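Local coordinates for conjugal transfer protein TRWB (Escherichia coli, PDB 1E9R) that probably acts as a hexameric, ring-helicase-like ATPase that couples DNA to the secretion machinery during bacterial conjugation, at residues R83-D88 with L243-R248; M93-G98 with Q429-E434; V365-Y370 with E385-R390. All coordinates share one frame; numbering follows the deposited sequence.

Contact 1: residues R83-D88 with L243-R248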
loop_
_atom_site.group_PDB
_atom_site.type_symbol
_atom_site.label_atom_id
_atom_site.label_comp_id
_atom_site.label_asym_id
_atom_site.label_seq_id
_atom_site.Cartn_x
_atom_site.Cartn_y
_atom_site.Cartn_z
ATOM N N ARG B 83 26.954 11.416 35.141
ATOM C CA ARG B 83 26.465 12.647 34.521
ATOM C C ARG B 83 25.309 12.258 33.598
ATOM O O ARG B 83 25.311 11.169 33.016
ATOM C CB ARG B 83 27.550 13.330 33.683
ATOM C CG ARG B 83 28.624 14.048 34.469
ATOM C CD ARG B 83 29.524 14.854 33.536
ATOM N NE ARG B 83 28.916 16.111 33.099
ATOM C CZ ARG B 83 29.361 16.831 32.074
ATOM N NH1 ARG B 83 30.409 16.411 31.375
ATOM N NH2 ARG B 83 28.781 17.984 31.756
ATOM N N MET B 84 24.326 13.140 33.458
ATOM C CA MET B 84 23.191 12.845 32.598
ATOM C C MET B 84 22.442 14.064 32.063
ATOM O O MET B 84 22.489 15.151 32.638
ATOM C CB MET B 84 22.219 11.927 33.342
ATOM C CG MET B 84 21.856 12.416 34.725
ATOM S SD MET B 84 21.305 11.070 35.790
ATOM C CE MET B 84 19.733 11.599 36.137
ATOM N N VAL B 85 21.782 13.867 30.924
ATOM C CA VAL B 85 20.968 14.898 30.289
ATOM C C VAL B 85 19.559 14.337 30.405
ATOM O O VAL B 85 19.326 13.178 30.074
ATOM C CB VAL B 85 21.314 15.080 28.805
ATOM C CG1 VAL B 85 20.363 16.069 28.179
ATOM C CG2 VAL B 85 22.738 15.558 28.661
ATOM N N ILE B 86 18.624 15.146 30.885
ATOM C CA ILE B 86 17.256 14.682 31.064
ATOM C C ILE B 86 16.221 15.544 30.346
ATOM O O ILE B 86 16.170 16.766 30.539
ATOM C CB ILE B 86 16.890 14.652 32.566
ATOM C CG1 ILE B 86 17.886 13.776 33.324
ATOM C CG2 ILE B 86 15.479 14.139 32.756
ATOM C CD1 ILE B 86 17.718 13.820 34.841
ATOM N N VAL B 87 15.416 14.902 29.500
ATOM C CA VAL B 87 14.338 15.586 28.796
ATOM C C VAL B 87 13.289 15.542 29.898
ATOM O O VAL B 87 12.627 14.521 30.134
ATOM C CB VAL B 87 13.912 14.798 27.542
ATOM C CG1 VAL B 87 12.723 15.462 26.881
ATOM C CG2 VAL B 87 15.079 14.741 26.568
ATOM N N ASP B 88 13.176 16.669 30.588
ATOM C CA ASP B 88 12.327 16.783 31.757
ATOM C C ASP B 88 11.067 17.633 31.649
ATOM O O ASP B 88 11.095 18.845 31.844
ATOM C CB ASP B 88 13.224 17.267 32.904
ATOM C CG ASP B 88 12.532 17.273 34.238
ATOM O OD1 ASP B 88 11.664 16.406 34.497
ATOM O OD2 ASP B 88 12.898 18.153 35.039
ATOM N N LEU B 243 22.240 18.173 32.839
ATOM C CA LEU B 243 21.446 19.096 32.042
ATOM C C LEU B 243 19.966 18.723 32.071
ATOM O O LEU B 243 19.602 17.594 31.762
ATOM C CB LEU B 243 21.948 19.089 30.599
ATOM C CG LEU B 243 21.729 20.336 29.743
ATOM C CD1 LEU B 243 22.122 20.017 28.319
ATOM C CD2 LEU B 243 20.290 20.780 29.794
ATOM N N PHE B 244 19.115 19.669 32.453
ATOM C CA PHE B 244 17.681 19.416 32.478
ATOM C C PHE B 244 17.004 20.243 31.411
ATOM O O PHE B 244 17.032 21.476 31.472
ATOM C CB PHE B 244 17.060 19.802 33.811
ATOM C CG PHE B 244 17.556 19.007 34.960
ATOM C CD1 PHE B 244 18.799 19.278 35.524
ATOM C CD2 PHE B 244 16.775 17.993 35.495
ATOM C CE1 PHE B 244 19.259 18.546 36.615
ATOM C CE2 PHE B 244 17.222 17.253 36.586
ATOM C CZ PHE B 244 18.469 17.530 37.151
ATOM N N ILE B 245 16.412 19.567 30.429
ATOM C CA ILE B 245 15.687 20.237 29.352
ATOM C C ILE B 245 14.227 20.191 29.774
ATOM O O ILE B 245 13.559 19.168 29.645
ATOM C CB ILE B 245 15.873 19.513 28.007
ATOM C CG1 ILE B 245 17.342 19.610 27.580
ATOM C CG2 ILE B 245 14.955 20.121 26.949
ATOM C CD1 ILE B 245 17.672 18.832 26.337
ATOM N N THR B 246 13.745 21.312 30.288
ATOM C CA THR B 246 12.384 21.399 30.785
ATOM C C THR B 246 11.499 22.276 29.917
ATOM O O THR B 246 11.980 22.968 29.016
ATOM C CB THR B 246 12.373 21.992 32.202
ATOM O OG1 THR B 246 12.833 23.352 32.139
ATOM C CG2 THR B 246 13.292 21.195 33.134
ATOM N N TRP B 247 10.201 22.238 30.208
ATOM C CA TRP B 247 9.213 23.044 29.503
ATOM C C TRP B 247 7.863 22.792 30.154
ATOM O O TRP B 247 7.615 21.701 30.662
ATOM C CB TRP B 247 9.173 22.673 28.013
ATOM C CG TRP B 247 8.569 21.331 27.717
ATOM C CD1 TRP B 247 7.253 21.064 27.458
ATOM C CD2 TRP B 247 9.246 20.069 27.687
ATOM N NE1 TRP B 247 7.072 19.717 27.271
ATOM C CE2 TRP B 247 8.279 19.083 27.407
ATOM C CE3 TRP B 247 10.577 19.676 27.874
ATOM C CZ2 TRP B 247 8.599 17.729 27.309
ATOM C CZ3 TRP B 247 10.892 18.329 27.776
ATOM C CH2 TRP B 247 9.906 17.373 27.495
ATOM N N ARG B 248 7.006 23.807 30.181
ATOM C CA ARG B 248 5.682 23.630 30.763
ATOM C C ARG B 248 4.874 22.975 29.658
ATOM O O ARG B 248 4.899 23.429 28.515
ATOM C CB ARG B 248 5.101 24.981 31.203
ATOM C CG ARG B 248 5.386 25.274 32.688
ATOM C CD ARG B 248 5.118 26.716 33.090
ATOM N NE ARG B 248 4.024 27.340 32.344
ATOM C CZ ARG B 248 2.735 27.003 32.434
ATOM N NH1 ARG B 248 2.341 26.026 33.253
ATOM N NH2 ARG B 248 1.832 27.657 31.701
#
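V85, I86 and V87 pair with L243, F244 and I245 as adjacent parallel strands in the central mixed sheet of the P-loop NTPase fold. The two strand axes approach to 4.6 Å and diverge by only 11°. I86 faces the partner strand with both its peptide groups: I86 N donates to L243 O at 2.8 Å, and I86 O accepts I245 N at 2.8 Å. One residue pair back, L243 N bonds to M84 O. At the far end D88 N donates to I245 O at 2.7 Å. V85 and V87 turn their backbone polar groups the other way, to W282 and F284 of strand 281-285, while F244 bonds to I103, so both strands are interior to the sheet.

On one face, V85 and L243 lie side by side, V85 CG2 4.1 Å from L243 CB, and helix 252-269 packs over this face through V263 against V87 and W262 against I245. On the other face lie I86, F244, D88 and T246, under helix 92-97. I86 CD1 meets F244 CE2 at 3.9 Å, the two side chains pointing the same way. The D88 carboxylate is buried but satisfied: OD1 accepts M93 N and OD2 accepts L94 N, which ties the first turn of the helix to the strand and probably fixes the rotation of the carboxylate. D88 OD2 also rests 3.6 Å from T246 CG2, and T246 OG1 is taken by N106. Beyond the paired residues, W247 has CG wedged between its backbone N and carbonyl carbon (chi1 71°), which swings the indole back toward strand 83-88, and there V87 CG1 abuts the ring edge at W247 CH2, 3.5 Å away and near the ring plane.

Contact 2: residues M93-G98 with Q429-E434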
loop_
_atom_site.group_PDB
_atom_site.type_symbol
_atom_site.label_atom_id
_atom_site.label_comp_id
_atom_site.label_asym_id
_atom_site.label_seq_id
_atom_site.Cartn_x
_atom_site.Cartn_y
_atom_site.Cartn_z
ATOM N N MET B 93 11.937 16.308 37.387
ATOM C CA MET B 93 13.206 15.773 37.858
ATOM C C MET B 93 14.140 16.872 38.325
ATOM O O MET B 93 14.945 16.670 39.228
ATOM C CB MET B 93 13.876 14.956 36.753
ATOM C CG MET B 93 13.178 13.641 36.482
ATOM S SD MET B 93 14.383 12.312 36.420
ATOM C CE MET B 93 13.957 11.535 34.791
ATOM N N LEU B 94 14.031 18.035 37.693
ATOM C CA LEU B 94 14.853 19.186 38.045
ATOM C C LEU B 94 14.520 19.596 39.475
ATOM O O LEU B 94 15.410 19.912 40.275
ATOM C CB LEU B 94 14.557 20.360 37.100
ATOM C CG LEU B 94 15.033 21.752 37.543
ATOM C CD1 LEU B 94 16.556 21.800 37.578
ATOM C CD2 LEU B 94 14.488 22.806 36.602
ATOM N N SER B 95 13.225 19.578 39.786
ATOM C CA SER B 95 12.755 19.961 41.098
ATOM C C SER B 95 13.177 18.985 42.189
ATOM O O SER B 95 13.279 19.363 43.352
ATOM C CB SER B 95 11.235 20.100 41.082
ATOM O OG SER B 95 10.614 18.836 40.982
ATOM N N LYS B 96 13.438 17.735 41.829
ATOM C CA LYS B 96 13.829 16.759 42.831
ATOM C C LYS B 96 15.300 16.412 42.829
ATOM O O LYS B 96 15.849 16.073 43.874
ATOM C CB LYS B 96 13.007 15.480 42.676
ATOM C CG LYS B 96 11.552 15.653 43.047
ATOM C CD LYS B 96 10.740 14.455 42.602
ATOM C CE LYS B 96 9.244 14.674 42.826
ATOM N NZ LYS B 96 8.441 13.550 42.251
ATOM N N PHE B 97 15.949 16.501 41.677
ATOM C CA PHE B 97 17.363 16.146 41.607
ATOM C C PHE B 97 18.302 17.269 41.194
ATOM O O PHE B 97 19.521 17.076 41.139
ATOM C CB PHE B 97 17.551 14.965 40.655
ATOM C CG PHE B 97 16.662 13.795 40.959
ATOM C CD1 PHE B 97 16.683 13.192 42.211
ATOM C CD2 PHE B 97 15.804 13.294 39.990
ATOM C CE1 PHE B 97 15.863 12.110 42.492
ATOM C CE2 PHE B 97 14.979 12.211 40.260
ATOM C CZ PHE B 97 15.010 11.617 41.515
ATOM N N GLY B 98 17.734 18.438 40.909
ATOM C CA GLY B 98 18.534 19.577 40.491
ATOM C C GLY B 98 19.432 20.179 41.560
ATOM O O GLY B 98 18.957 20.657 42.592
ATOM N N GLN B 429 14.237 22.141 44.872
ATOM C CA GLN B 429 14.312 23.292 43.981
ATOM C C GLN B 429 12.965 23.462 43.277
ATOM O O GLN B 429 12.196 22.508 43.158
ATOM C CB GLN B 429 15.416 23.051 42.950
ATOM C CG GLN B 429 16.031 24.295 42.364
ATOM C CD GLN B 429 17.145 23.978 41.387
ATOM O OE1 GLN B 429 17.787 24.882 40.844
ATOM N NE2 GLN B 429 17.381 22.689 41.153
ATOM N N PRO B 430 12.638 24.687 42.835
ATOM C CA PRO B 430 11.353 24.865 42.148
ATOM C C PRO B 430 11.416 24.324 40.705
ATOM O O PRO B 430 12.408 24.516 39.995
ATOM C CB PRO B 430 11.136 26.380 42.212
ATOM C CG PRO B 430 12.523 26.913 42.176
ATOM C CD PRO B 430 13.259 25.990 43.124
ATOM N N ALA B 431 10.362 23.633 40.286
ATOM C CA ALA B 431 10.310 23.061 38.945
ATOM C C ALA B 431 10.422 24.121 37.847
ATOM O O ALA B 431 11.115 23.923 36.848
ATOM C CB ALA B 431 9.022 22.277 38.776
ATOM N N PHE B 432 9.739 25.245 38.034
ATOM C CA PHE B 432 9.758 26.319 37.048
ATOM C C PHE B 432 9.864 27.694 37.711
ATOM O O PHE B 432 9.199 27.970 38.705
ATOM C CB PHE B 432 8.480 26.248 36.202
ATOM C CG PHE B 432 8.376 27.323 35.137
ATOM C CD1 PHE B 432 9.269 27.356 34.062
ATOM C CD2 PHE B 432 7.362 28.288 35.195
ATOM C CE1 PHE B 432 9.155 28.332 33.059
ATOM C CE2 PHE B 432 7.237 29.269 34.200
ATOM C CZ PHE B 432 8.135 29.290 33.130
ATOM N N VAL B 433 10.704 28.551 37.144
ATOM C CA VAL B 433 10.897 29.905 37.650
ATOM C C VAL B 433 10.705 30.896 36.507
ATOM O O VAL B 433 11.625 31.139 35.730
ATOM C CB VAL B 433 12.306 30.073 38.235
ATOM C CG1 VAL B 433 12.579 31.528 38.556
ATOM C CG2 VAL B 433 12.441 29.225 39.474
ATOM N N GLU B 434 9.500 31.454 36.415
ATOM C CA GLU B 434 9.129 32.425 35.381
ATOM C C GLU B 434 10.233 33.427 35.047
ATOM O O GLU B 434 10.823 34.036 35.941
ATOM C CB GLU B 434 7.881 33.189 35.824
ATOM C CG GLU B 434 7.300 34.112 34.769
ATOM C CD GLU B 434 6.772 33.353 33.565
ATOM O OE1 GLU B 434 7.595 32.817 32.783
ATOM O OE2 GLU B 434 5.529 33.283 33.408
#
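The irregular backbone of Q429 to A431 runs past the last turn of helix 92-97, bringing S95 CA to 4.5 Å from A431 CA and to 3.3 Å from Q429 O, the latter a CA-H...O contact. S95 presents its CB to the tail, 3.9 Å from A431 CB, while its OG turns back to bond to D92 O within the helix. L94 spreads its two methyls toward different parts of the tail: CD2 sits 3.6 Å from A431 O, and CD1 lies 3.8 Å from Q429 NE2.

Q429 sends an extended side chain, CG anti to the backbone N (chi1 -155°), obliquely across L94 to the end of the helix. There Q429 NE2 comes to 2.9 Å from G98 O, but at an angle too poor for a hydrogen bond; that carbonyl is bonded instead by R428 NH1. R111 grips the tail from elsewhere, through P430 O and, weakly, A431 O.

Residues 429-431 thus pass one side of the short helix 92-97, which follows directly on strand 83-89 of the large mixed sheet. Elsewhere on the helix L94 packs on F244 and T246 of strand 243-247, while M93 meets A74 and F97 meets L78 of helix 66-79.

Contact 3: residues V365-Y370 with E385-R390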
loop_
_atom_site.group_PDB
_atom_site.type_symbol
_atom_site.label_atom_id
_atom_site.label_comp_id
_atom_site.label_asym_id
_atom_site.label_seq_id
_atom_site.Cartn_x
_atom_site.Cartn_y
_atom_site.Cartn_z
ATOM N N VAL B 365 8.365 -26.178 26.174
ATOM C CA VAL B 365 8.343 -26.826 27.473
ATOM C C VAL B 365 7.732 -28.237 27.442
ATOM O O VAL B 365 6.976 -28.560 26.534
ATOM C CB VAL B 365 7.529 -25.878 28.414
ATOM C CG1 VAL B 365 6.750 -26.650 29.412
ATOM C CG2 VAL B 365 8.454 -24.866 29.068
ATOM N N GLU B 366 8.075 -29.078 28.423
ATOM C CA GLU B 366 7.510 -30.434 28.522
ATOM C C GLU B 366 6.638 -30.484 29.770
ATOM O O GLU B 366 7.066 -30.055 30.846
ATOM C CB GLU B 366 8.602 -31.499 28.629
ATOM C CG GLU B 366 9.526 -31.547 27.435
ATOM C CD GLU B 366 10.490 -32.713 27.478
ATOM O OE1 GLU B 366 11.053 -32.987 28.560
ATOM O OE2 GLU B 366 10.700 -33.346 26.420
ATOM N N ARG B 367 5.422 -31.007 29.626
ATOM C CA ARG B 367 4.478 -31.094 30.739
ATOM C C ARG B 367 3.848 -32.471 30.943
ATOM O O ARG B 367 3.689 -33.240 29.997
ATOM C CB ARG B 367 3.357 -30.080 30.539
ATOM C CG ARG B 367 3.348 -28.965 31.543
ATOM C CD ARG B 367 2.019 -28.267 31.511
ATOM N NE ARG B 367 1.798 -27.587 30.243
ATOM C CZ ARG B 367 2.272 -26.380 29.941
ATOM N NH1 ARG B 367 3.004 -25.696 30.814
ATOM N NH2 ARG B 367 2.002 -25.852 28.755
ATOM N N ASP B 368 3.480 -32.769 32.186
ATOM C CA ASP B 368 2.838 -34.037 32.508
ATOM C C ASP B 368 1.394 -33.925 32.073
ATOM O O ASP B 368 0.699 -32.994 32.468
ATOM C CB ASP B 368 2.899 -34.307 34.013
ATOM C CG ASP B 368 4.250 -34.855 34.455
ATOM O OD1 ASP B 368 5.048 -35.250 33.575
ATOM O OD2 ASP B 368 4.512 -34.902 35.679
ATOM N N ARG B 369 0.940 -34.875 31.265
ATOM C CA ARG B 369 -0.434 -34.848 30.772
ATOM C C ARG B 369 -1.528 -35.120 31.821
ATOM O O ARG B 369 -2.682 -34.720 31.629
ATOM C CB ARG B 369 -0.577 -35.824 29.601
ATOM C CG ARG B 369 0.345 -35.510 28.442
ATOM C CD ARG B 369 -0.056 -36.279 27.197
ATOM N NE ARG B 369 0.713 -35.865 26.022
ATOM C CZ ARG B 369 0.420 -36.210 24.767
ATOM N NH1 ARG B 369 -0.636 -36.976 24.512
ATOM N NH2 ARG B 369 1.181 -35.784 23.763
ATOM N N TYR B 370 -1.175 -35.779 32.927
ATOM C CA TYR B 370 -2.156 -36.090 33.972
ATOM C C TYR B 370 -1.973 -35.260 35.247
ATOM O O TYR B 370 -0.858 -34.723 35.451
ATOM C CB TYR B 370 -2.091 -37.580 34.325
ATOM C CG TYR B 370 -2.185 -38.477 33.119
ATOM C CD1 TYR B 370 -1.163 -38.498 32.166
ATOM C CD2 TYR B 370 -3.313 -39.268 32.899
ATOM C CE1 TYR B 370 -1.257 -39.275 31.025
ATOM C CE2 TYR B 370 -3.420 -40.054 31.757
ATOM C CZ TYR B 370 -2.387 -40.048 30.822
ATOM O OH TYR B 370 -2.484 -40.798 29.676
ATOM N N GLU B 385 4.151 -34.123 27.188
ATOM C CA GLU B 385 3.776 -33.310 26.038
ATOM C C GLU B 385 4.726 -32.133 25.835
ATOM O O GLU B 385 5.067 -31.436 26.785
ATOM C CB GLU B 385 2.356 -32.778 26.220
ATOM C CG GLU B 385 2.178 -31.870 27.429
ATOM C CD GLU B 385 0.845 -31.133 27.414
ATOM O OE1 GLU B 385 0.066 -31.335 26.457
ATOM O OE2 GLU B 385 0.571 -30.348 28.352
ATOM N N ARG B 386 5.149 -31.923 24.591
ATOM C CA ARG B 386 6.039 -30.818 24.251
ATOM C C ARG B 386 5.156 -29.701 23.713
ATOM O O ARG B 386 4.402 -29.898 22.768
ATOM C CB ARG B 386 7.052 -31.262 23.202
ATOM C CG ARG B 386 7.890 -30.149 22.627
ATOM C CD ARG B 386 8.992 -30.737 21.769
ATOM N NE ARG B 386 8.537 -31.894 20.989
ATOM C CZ ARG B 386 7.658 -31.842 19.987
ATOM N NH1 ARG B 386 7.124 -30.680 19.614
ATOM N NH2 ARG B 386 7.317 -32.955 19.350
ATOM N N VAL B 387 5.252 -28.523 24.318
ATOM C CA VAL B 387 4.409 -27.404 23.929
ATOM C C VAL B 387 5.135 -26.076 23.802
ATOM O O VAL B 387 6.023 -25.764 24.593
ATOM C CB VAL B 387 3.255 -27.234 24.962
ATOM C CG1 VAL B 387 2.478 -25.965 24.704
ATOM C CG2 VAL B 387 2.322 -28.424 24.889
ATOM N N ARG B 388 4.748 -25.303 22.787
ATOM C CA ARG B 388 5.286 -23.962 22.555
ATOM C C ARG B 388 4.189 -22.983 22.978
ATOM O O ARG B 388 3.022 -23.165 22.622
ATOM C CB ARG B 388 5.599 -23.743 21.085
ATOM C CG ARG B 388 6.980 -24.163 20.653
ATOM C CD ARG B 388 7.069 -23.989 19.154
ATOM N NE ARG B 388 6.332 -22.792 18.763
ATOM C CZ ARG B 388 5.496 -22.731 17.733
ATOM N NH1 ARG B 388 5.294 -23.807 16.982
ATOM N NH2 ARG B 388 4.864 -21.595 17.455
ATOM N N GLU B 389 4.563 -21.952 23.733
ATOM C CA GLU B 389 3.600 -20.967 24.215
ATOM C C GLU B 389 4.247 -19.658 24.638
ATOM O O GLU B 389 5.448 -19.601 24.896
ATOM C CB GLU B 389 2.804 -21.542 25.396
ATOM C CG GLU B 389 3.619 -22.422 26.333
ATOM C CD GLU B 389 2.828 -22.895 27.543
ATOM O OE1 GLU B 389 1.652 -23.304 27.375
ATOM O OE2 GLU B 389 3.394 -22.866 28.663
ATOM N N ARG B 390 3.429 -18.608 24.702
ATOM C CA ARG B 390 3.889 -17.287 25.112
ATOM C C ARG B 390 4.154 -17.312 26.600
ATOM O O ARG B 390 3.322 -17.770 27.378
ATOM C CB ARG B 390 2.829 -16.206 24.844
ATOM C CG ARG B 390 2.584 -15.867 23.387
ATOM C CD ARG B 390 3.823 -15.286 22.713
ATOM N NE ARG B 390 3.624 -15.172 21.271
ATOM C CZ ARG B 390 2.807 -14.294 20.690
ATOM N NH1 ARG B 390 2.101 -13.426 21.417
ATOM N NH2 ARG B 390 2.667 -14.305 19.373
#
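R367 lies across the side chain of E385, its CB 3.6 Å from E385 OE2, and then bends at chi3 (-66°) to carry the guanidinium on toward E389. The edge of that group serves two carboxylates. R367 NE makes a salt bridge of 3.6 Å with E385 OE2, while R367 NH2 donates to E389 OE1 at 2.9 Å, meeting this oxygen from above its carboxylate plane, 51° out of it. E389 OE2 is held in turn by H363 NE2, which probably helps to position the acid. With a leucine in place of R367, E385 and E389 would probably lose the positive charge they share, leaving two carboxylates on one strand without this mate.

R369 crosses E385 from another side, its NE 3.5 Å from E385 CB; this NE is buried without a polar partner in the model.

Beneath the side chains the backbones pair antiparallel. V365 with V387 and R367 with E385 are hydrogen-bonded pairs, each bonded in both directions, for instance V387 N to V365 O at 2.8 Å. E366 with R386 between them is a non-hydrogen-bonded pair. The N-to-C directions of the short strand segments make 132°, well short of the 180° of straight antiparallel strands, which reflects a strong twist. R386 leaves this strand pair for a salt bridge to E385 of a third subunit, and R367 packs on R386 of a second subunit. This is a twisted antiparallel pairing of consecutive strands, completed by strand 16-18 into a small three-stranded sheet at the subunit interfaces of the hexamer.

From the N terminus, residues 83-88 come first and run on into helix 92-97, so one strand-to-helix unit supplies the opening segments of both contact 1 and contact 2. Contact 1 closes at 243-248 after a largely helical excursion of 154 residues. Contact 2 stays open until the C-terminal tail returns at 429-434, so the two loops cross. They also touch, with centres about 10 Å apart, for instance where R248 packs on F432. Contact 3 opens and closes within the long loop of contact 2, after contact 1 is complete. Its centre lies about 49 Å from that of contact 1, and it belongs to a small separate sheet, not to the large mixed sheet that holds contact 1.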